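Local coordinates for protein group 1 truncated hemoglobin GlbN (Synechocystis sp., PDB 1S69) that binds oxygen very tightly at a single heme and belongs to the group I truncated hemoglobins, at residues A[14-19]-A[96-101]. Numbering follows the deposited sequence.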
ATOM      1  N   VAL A  14      -0.899   9.572   7.085  1.00 27.88           N
ATOM      2  CA  VAL A  14      -1.346   8.338   6.441  1.00 27.45           C
ATOM      3  C   VAL A  14      -2.608   8.580   5.598  1.00 27.72           C
ATOM      4  O   VAL A  14      -2.709   8.074   4.482  1.00 25.76           O
ATOM      5  CB  VAL A  14      -1.574   7.159   7.479  1.00 28.06           C
ATOM      6  CG1 VAL A  14      -2.274   5.921   6.834  1.00 26.57           C
ATOM      7  CG2 VAL A  14      -0.303   6.776   8.143  1.00 25.80           C
ATOM      8  N   ASP A  15      -3.543   9.400   6.102  1.00 27.12           N
ATOM      9  CA  ASP A  15      -4.834   9.637   5.416  1.00 28.06           C
ATOM     10  C   ASP A  15      -4.582  10.281   4.097  1.00 27.22           C
ATOM     11  O   ASP A  15      -5.122   9.865   3.064  1.00 26.71           O
ATOM     12  CB  ASP A  15      -5.764  10.527   6.283  1.00 28.29           C
ATOM     13  CG  ASP A  15      -7.071  10.953   5.538  1.00 36.03           C
ATOM     14  OD1 ASP A  15      -8.106  10.202   5.639  1.00 40.23           O
ATOM     15  OD2 ASP A  15      -7.168  12.027   4.860  1.00 40.58           O
ATOM     16  N   LEU A  16      -3.722  11.293   4.132  1.00 27.92           N
ATOM     17  CA  LEU A  16      -3.290  12.027   2.927  1.00 28.69           C
ATOM     18  C   LEU A  16      -2.484  11.154   1.971  1.00 27.91           C
ATOM     19  O   LEU A  16      -2.698  11.193   0.761  1.00 28.68           O
ATOM     20  CB  LEU A  16      -2.414  13.202   3.321  1.00 29.96           C
ATOM     21  CG  LEU A  16      -2.338  14.412   2.389  1.00 35.61           C
ATOM     22  CD1 LEU A  16      -0.934  14.621   1.841  1.00 41.59           C
ATOM     23  CD2 LEU A  16      -3.416  14.482   1.266  1.00 40.36           C
ATOM     24  N   ALA A  17      -1.521  10.405   2.505  1.00 25.65           N
ATOM     25  CA  ALA A  17      -0.721   9.501   1.669  1.00 24.49           C
ATOM     26  C   ALA A  17      -1.591   8.498   0.921  1.00 22.72           C
ATOM     27  O   ALA A  17      -1.382   8.249  -0.238  1.00 24.01           O
ATOM     28  CB  ALA A  17       0.308   8.763   2.507  1.00 24.05           C
ATOM     29  N   VAL A  18      -2.518   7.872   1.611  1.00 22.91           N
ATOM     30  CA  VAL A  18      -3.382   6.867   0.998  1.00 23.14           C
ATOM     31  C   VAL A  18      -4.260   7.469  -0.126  1.00 24.41           C
ATOM     32  O   VAL A  18      -4.436   6.888  -1.193  1.00 23.00           O
ATOM     33  CB  VAL A  18      -4.240   6.117   2.066  1.00 23.00           C
ATOM     34  CG1 VAL A  18      -5.338   5.255   1.400  1.00 21.20           C
ATOM     35  CG2 VAL A  18      -3.319   5.133   2.893  1.00 22.63           C
ATOM     36  N   ASP A  19      -4.788   8.649   0.124  1.00 24.72           N
ATOM     37  CA  ASP A  19      -5.639   9.300  -0.863  1.00 25.66           C
ATOM     38  C   ASP A  19      -4.875   9.608  -2.132  1.00 25.07           C
ATOM     39  O   ASP A  19      -5.330   9.299  -3.257  1.00 24.06           O
ATOM     40  CB  ASP A  19      -6.198  10.604  -0.325  1.00 25.23           C
ATOM     41  CG  ASP A  19      -7.305  10.395   0.657  1.00 25.90           C
ATOM     42  OD1 ASP A  19      -7.845   9.292   0.866  1.00 29.94           O
ATOM     43  OD2 ASP A  19      -7.734  11.364   1.303  1.00 32.63           O
ATOM     44  N   LYS A  96       7.486  10.839  -1.476  1.00 34.01           N
ATOM     45  CA  LYS A  96       8.450  11.843  -1.929  1.00 36.01           C
ATOM     46  C   LYS A  96       7.760  13.174  -2.292  1.00 37.66           C
ATOM     47  O   LYS A  96       8.153  14.251  -1.865  1.00 38.46           O
ATOM     48  CB  LYS A  96       9.248  11.320  -3.095  1.00 36.59           C
ATOM     49  CG  LYS A  96      10.306  12.293  -3.539  1.00 37.84           C
ATOM     50  CD  LYS A  96      11.066  11.699  -4.650  1.00 43.57           C
ATOM     51  CE  LYS A  96      12.385  12.454  -4.873  1.00 47.84           C
ATOM     52  NZ  LYS A  96      13.129  11.812  -6.005  1.00 49.78           N
ATOM     53  N   GLU A  97       6.675  13.089  -3.037  1.00 39.05           N
ATOM     54  CA  GLU A  97       5.933  14.240  -3.419  1.00 40.07           C
ATOM     55  C   GLU A  97       5.375  15.023  -2.216  1.00 40.05           C
ATOM     56  O   GLU A  97       5.178  16.241  -2.286  1.00 40.34           O
ATOM     57  CB  GLU A  97       4.832  13.758  -4.295  1.00 40.50           C
ATOM     58  CG  GLU A  97       4.574  14.681  -5.432  1.00 47.84           C
ATOM     59  CD  GLU A  97       3.102  14.940  -5.511  1.00 58.14           C
ATOM     60  OE1 GLU A  97       2.606  15.688  -4.605  1.00 61.13           O
ATOM     61  OE2 GLU A  97       2.453  14.353  -6.438  1.00 59.15           O
ATOM     62  N   MET A  98       5.132  14.327  -1.117  1.00 38.95           N
ATOM     63  CA  MET A  98       4.499  14.920   0.054  1.00 38.15           C
ATOM     64  C   MET A  98       5.556  15.609   0.908  1.00 38.55           C
ATOM     65  O   MET A  98       5.202  16.308   1.861  1.00 38.95           O
ATOM     66  CB  MET A  98       3.811  13.840   0.892  1.00 37.32           C
ATOM     67  CG  MET A  98       2.408  13.508   0.443  1.00 34.66           C
ATOM     68  SD  MET A  98       1.836  12.034   1.352  1.00 33.84           S
ATOM     69  CE  MET A  98       1.772  12.603   3.227  1.00 33.63           C
ATOM     70  N   GLY A  99       6.830  15.348   0.606  1.00 37.92           N
ATOM     71  CA  GLY A  99       7.919  15.962   1.318  1.00 37.22           C
ATOM     72  C   GLY A  99       8.418  15.067   2.406  1.00 36.83           C
ATOM     73  O   GLY A  99       9.212  15.523   3.229  1.00 37.76           O
ATOM     74  N   VAL A 100       7.995  13.793   2.413  1.00 35.47           N
ATOM     75  CA  VAL A 100       8.511  12.828   3.388  1.00 34.14           C
ATOM     76  C   VAL A 100       9.965  12.708   3.123  1.00 34.30           C
ATOM     77  O   VAL A 100      10.342  12.582   1.972  1.00 34.32           O
ATOM     78  CB  VAL A 100       7.797  11.448   3.350  1.00 34.01           C
ATOM     79  CG1 VAL A 100       8.492  10.437   4.295  1.00 32.99           C
ATOM     80  CG2 VAL A 100       6.306  11.634   3.664  1.00 32.61           C
ATOM     81  N   PRO A 101      10.790  12.860   4.167  1.00 35.14           N
ATOM     82  CA  PRO A 101      12.257  12.758   4.029  1.00 34.88           C
ATOM     83  C   PRO A 101      12.696  11.389   3.564  1.00 36.61           C
ATOM     84  O   PRO A 101      12.045  10.359   3.895  1.00 36.68           O
ATOM     85  CB  PRO A 101      12.774  12.984   5.472  1.00 35.27           C
ATOM     86  CG  PRO A 101      11.633  12.912   6.313  1.00 33.96           C
ATOM     87  CD  PRO A 101      10.380  13.220   5.544  1.00 33.81           C
TER
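Met98, near the C-terminal end of helix 81-98, reaches across to helix 10-26 and lays its thioether between Leu16 and Ala17. The contact is wholly apolar and small, burying 138 Å² over both sides. Against Ala17 it is the sulfur that touches: Met98 SD sits 3.6 Å from Ala17 CA and 3.8 Å from Ala17 CB, so it rests on the backbone of the helix as much as on the methyl. Against Leu16 the touching is between carbons, Leu16 CD1 lying 3.6 Å from Met98 CE and 3.8 Å from Met98 CG, and the two side chains pass alongside each other, each reaching for the other's helix. Met98 CG stands anti to its own carbonyl carbon (chi1 -85°) and the chain extends to the sulfur; the bend at chi3 (64°) then swings CE along helix 10-26, 4.0 Å from Ala17 N. Replacing Met98 with an alanine would probably open a gap beside Ala17 and leave the Leu16 methyl without its apolar partner.

Both helices belong to the 2-on-2 helical fold of the truncated hemoglobins, and the contact is partly buried, with the Ala17 side chain about 12 Å from the heme. Ala17, which is buried, also touches Leu95, about one turn before Met98, whereas Leu16 is exposed. Glu97 forms a salt bridge with Arg24 of helix 10-26. On the other face of that helix, Asp15 and Asp19 form salt bridges with Lys48 of helix 40-54.

Gly99 is the first residue to leave helical backbone angles, and its positive phi (96°) closes helix 81-98 in a Schellman motif. Gly99 N bonds back to Lys96 O at 3.0 Å; Pro101 is the N-cap of helix 102-113, and Val100 packs on Leu8, Leu95 and Ile105.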